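Heat-inducible transcription repressor HrcA (Thermotoga maritima, PDB 1STZ) probably represses class I heat shock genes, the grpE-dnaK-dnaJ and groELS operons, by binding DNA and preventing their heat-shock induction. Local coordinates at residues R316-R319 / V320-I324. Numbering follows the deposited sequence.
Sequences RNHR and VFEYI
Val-320, Phe-321, Glu-322 and Tyr-323 each donate their backbone N-H to the carbonyl four residues earlier, the i to i+4 ladder of an alpha-helix. Val-320 N meets Arg-316 O at 3.0 Å, nearly straight (165°), whereas the bond from Phe-321 N to Asn-317 O is more bent (146°). Side-chain carbons pack against the same carbonyl oxygens: Val-320 has CG2 beside its backbone N, which lays that methyl 3.3 Å from Arg-316 O, and Phe-321 CB rests 3.1 Å from Asn-317 O.

Among the polar side chains, His-318 and Glu-322 run side by side one turn apart. Both carry CG anti to the backbone N, bringing His-318 CE1 within 3.7 Å of Glu-322 OE1, a carbon packed near the carboxylate rather than a salt bridge; ring and carboxylate planes are 56° apart. Arg-316 turns the NE/NH2 edge of its guanidinium to Asn-317 OD1, which accepts both bonds at 3.1 Å. Asn-317 ND2 bonds to Thr-312 OG1, so the amide is held at both ends. Arg-316 CA lies against one face of the Arg-319 guanidinium, toward its rim; Arg-319 NH1 forms salt bridges to Asp-102 and to Glu-180 of the second subunit.

Within helix 314-334, Phe-321 packs on strand 299-309 and helix 116-131, Val-320 packs on Leu-127 of helix 116-131 and Val-105 of helix 103-106, and Tyr-323 touches Gly-215 of the second subunit, so this turn joins its own subunit's interior to the subunit contact.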
ATOM      1  N   ARG A 316     -12.392  -2.103 -14.693  1.00 20.16           N
ATOM      2  CA  ARG A 316     -11.314  -2.146 -13.701  1.00 19.63           C
ATOM      3  C   ARG A 316      -9.965  -2.270 -14.413  1.00 18.71           C
ATOM      4  O   ARG A 316      -9.043  -1.517 -14.115  1.00 18.28           O
ATOM      5  CB  ARG A 316     -11.544  -3.281 -12.695  1.00 19.47           C
ATOM      6  CG  ARG A 316     -10.437  -3.493 -11.666  1.00 20.45           C
ATOM      7  CD  ARG A 316     -10.347  -4.920 -11.118  1.00 22.37           C
ATOM      8  NE  ARG A 316     -10.153  -5.923 -12.172  1.00 23.99           N
ATOM      9  CZ  ARG A 316     -10.270  -7.246 -12.017  1.00 25.35           C
ATOM     10  NH1 ARG A 316     -10.587  -7.769 -10.849  1.00 27.08           N
ATOM     11  NH2 ARG A 316     -10.087  -8.056 -13.054  1.00 26.40           N
ATOM     12  N   ASN A 317      -9.876  -3.170 -15.385  1.00 18.22           N
ATOM     13  CA  ASN A 317      -8.606  -3.438 -16.060  1.00 18.34           C
ATOM     14  C   ASN A 317      -8.096  -2.230 -16.848  1.00 18.15           C
ATOM     15  O   ASN A 317      -6.893  -1.955 -16.862  1.00 17.58           O
ATOM     16  CB  ASN A 317      -8.702  -4.649 -16.998  1.00 18.25           C
ATOM     17  CG  ASN A 317      -8.959  -5.945 -16.267  1.00 17.51           C
ATOM     18  OD1 ASN A 317      -8.952  -6.006 -15.042  1.00 19.19           O
ATOM     19  ND2 ASN A 317      -9.209  -6.994 -17.025  1.00 19.09           N
ATOM     20  N   HIS A 318      -9.013  -1.544 -17.522  1.00 18.12           N
ATOM     21  CA  HIS A 318      -8.701  -0.333 -18.276  1.00 18.22           C
ATOM     22  C   HIS A 318      -8.184   0.744 -17.351  1.00 17.90           C
ATOM     23  O   HIS A 318      -7.167   1.378 -17.623  1.00 18.20           O
ATOM     24  CB  HIS A 318      -9.917   0.223 -19.023  1.00 18.37           C
ATOM     25  CG  HIS A 318      -9.604   1.459 -19.799  1.00 19.75           C
ATOM     26  ND1 HIS A 318      -9.927   2.719 -19.351  1.00 20.49           N
ATOM     27  CD2 HIS A 318      -8.953   1.631 -20.978  1.00 22.29           C
ATOM     28  CE1 HIS A 318      -9.485   3.615 -20.216  1.00 21.33           C
ATOM     29  NE2 HIS A 318      -8.896   2.982 -21.215  1.00 20.15           N
ATOM     30  N   ARG A 319      -8.889   0.950 -16.251  1.00 17.75           N
ATOM     31  CA  ARG A 319      -8.529   1.985 -15.296  1.00 17.63           C
ATOM     32  C   ARG A 319      -7.141   1.756 -14.696  1.00 16.97           C
ATOM     33  O   ARG A 319      -6.353   2.684 -14.605  1.00 16.47           O
ATOM     34  CB  ARG A 319      -9.570   2.012 -14.199  1.00 18.43           C
ATOM     35  CG  ARG A 319      -9.327   2.978 -13.067  1.00 21.13           C
ATOM     36  CD  ARG A 319      -9.926   2.482 -11.764  1.00 23.97           C
ATOM     37  NE  ARG A 319     -11.268   1.998 -12.006  1.00 28.68           N
ATOM     38  CZ  ARG A 319     -11.850   0.952 -11.432  1.00 28.97           C
ATOM     39  NH1 ARG A 319     -11.259   0.227 -10.496  1.00 27.00           N
ATOM     40  NH2 ARG A 319     -13.079   0.644 -11.800  1.00 31.23           N
ATOM     41  N   VAL A 320      -6.880   0.535 -14.259  1.00 16.06           N
ATOM     42  CA  VAL A 320      -5.635   0.187 -13.616  1.00 16.69           C
ATOM     43  C   VAL A 320      -4.472   0.269 -14.615  1.00 17.21           C
ATOM     44  O   VAL A 320      -3.408   0.754 -14.267  1.00 16.83           O
ATOM     45  CB  VAL A 320      -5.694  -1.218 -12.989  1.00 16.79           C
ATOM     46  CG1 VAL A 320      -4.343  -1.661 -12.511  1.00 18.16           C
ATOM     47  CG2 VAL A 320      -6.640  -1.230 -11.837  1.00 17.13           C
ATOM     48  N   PHE A 321      -4.713  -0.149 -15.856  1.00 17.77           N
ATOM     49  CA  PHE A 321      -3.681  -0.237 -16.887  1.00 18.37           C
ATOM     50  C   PHE A 321      -3.284   1.146 -17.283  1.00 18.71           C
ATOM     51  O   PHE A 321      -2.116   1.480 -17.274  1.00 18.55           O
ATOM     52  CB  PHE A 321      -4.210  -1.012 -18.076  1.00 18.74           C
ATOM     53  CG  PHE A 321      -3.186  -1.337 -19.141  1.00 18.46           C
ATOM     54  CD1 PHE A 321      -2.482  -2.519 -19.089  1.00 18.32           C
ATOM     55  CD2 PHE A 321      -3.027  -0.514 -20.252  1.00 17.45           C
ATOM     56  CE1 PHE A 321      -1.596  -2.868 -20.093  1.00 19.34           C
ATOM     57  CE2 PHE A 321      -2.135  -0.850 -21.271  1.00 18.43           C
ATOM     58  CZ  PHE A 321      -1.407  -2.015 -21.184  1.00 19.49           C
ATOM     59  N   GLU A 322      -4.272   1.975 -17.572  1.00 19.09           N
ATOM     60  CA  GLU A 322      -4.020   3.356 -17.906  1.00 19.94           C
ATOM     61  C   GLU A 322      -3.275   4.149 -16.794  1.00 18.86           C
ATOM     62  O   GLU A 322      -2.343   4.897 -17.087  1.00 18.25           O
ATOM     63  CB  GLU A 322      -5.326   4.059 -18.275  1.00 20.82           C
ATOM     64  CG  GLU A 322      -5.078   5.471 -18.758  1.00 24.67           C
ATOM     65  CD  GLU A 322      -6.324   6.220 -19.204  1.00 31.04           C
ATOM     66  OE1 GLU A 322      -7.386   6.112 -18.543  1.00 35.42           O
ATOM     67  OE2 GLU A 322      -6.214   6.965 -20.205  1.00 34.56           O
ATOM     68  N   TYR A 323      -3.687   4.008 -15.539  1.00 18.07           N
ATOM     69  CA  TYR A 323      -2.985   4.684 -14.431  1.00 18.45           C
ATOM     70  C   TYR A 323      -1.506   4.310 -14.381  1.00 18.92           C
ATOM     71  O   TYR A 323      -0.657   5.184 -14.318  1.00 19.76           O
ATOM     72  CB  TYR A 323      -3.641   4.366 -13.088  1.00 18.12           C
ATOM     73  CG  TYR A 323      -3.167   5.213 -11.925  1.00 17.64           C
ATOM     74  CD1 TYR A 323      -3.805   6.414 -11.599  1.00 18.61           C
ATOM     75  CD2 TYR A 323      -2.097   4.815 -11.135  1.00 17.08           C
ATOM     76  CE1 TYR A 323      -3.383   7.179 -10.532  1.00 17.13           C
ATOM     77  CE2 TYR A 323      -1.673   5.580 -10.064  1.00 15.94           C
ATOM     78  CZ  TYR A 323      -2.306   6.753  -9.774  1.00 16.41           C
ATOM     79  OH  TYR A 323      -1.881   7.491  -8.702  1.00 16.67           O
ATOM     80  N   ILE A 324      -1.201   3.015 -14.439  1.00 20.21           N
ATOM     81  CA  ILE A 324       0.176   2.538 -14.288  1.00 20.68           C
ATOM     82  C   ILE A 324       1.040   2.957 -15.469  1.00 20.36           C
ATOM     83  O   ILE A 324       2.184   3.370 -15.279  1.00 20.20           O
ATOM     84  CB  ILE A 324       0.237   0.986 -14.087  1.00 20.51           C
ATOM     85  CG1 ILE A 324       0.048   0.622 -12.626  1.00 23.56           C
ATOM     86  CG2 ILE A 324       1.628   0.425 -14.393  1.00 20.62           C
ATOM     87  CD1 ILE A 324      -1.278   0.636 -12.193  1.00 25.88           C
TER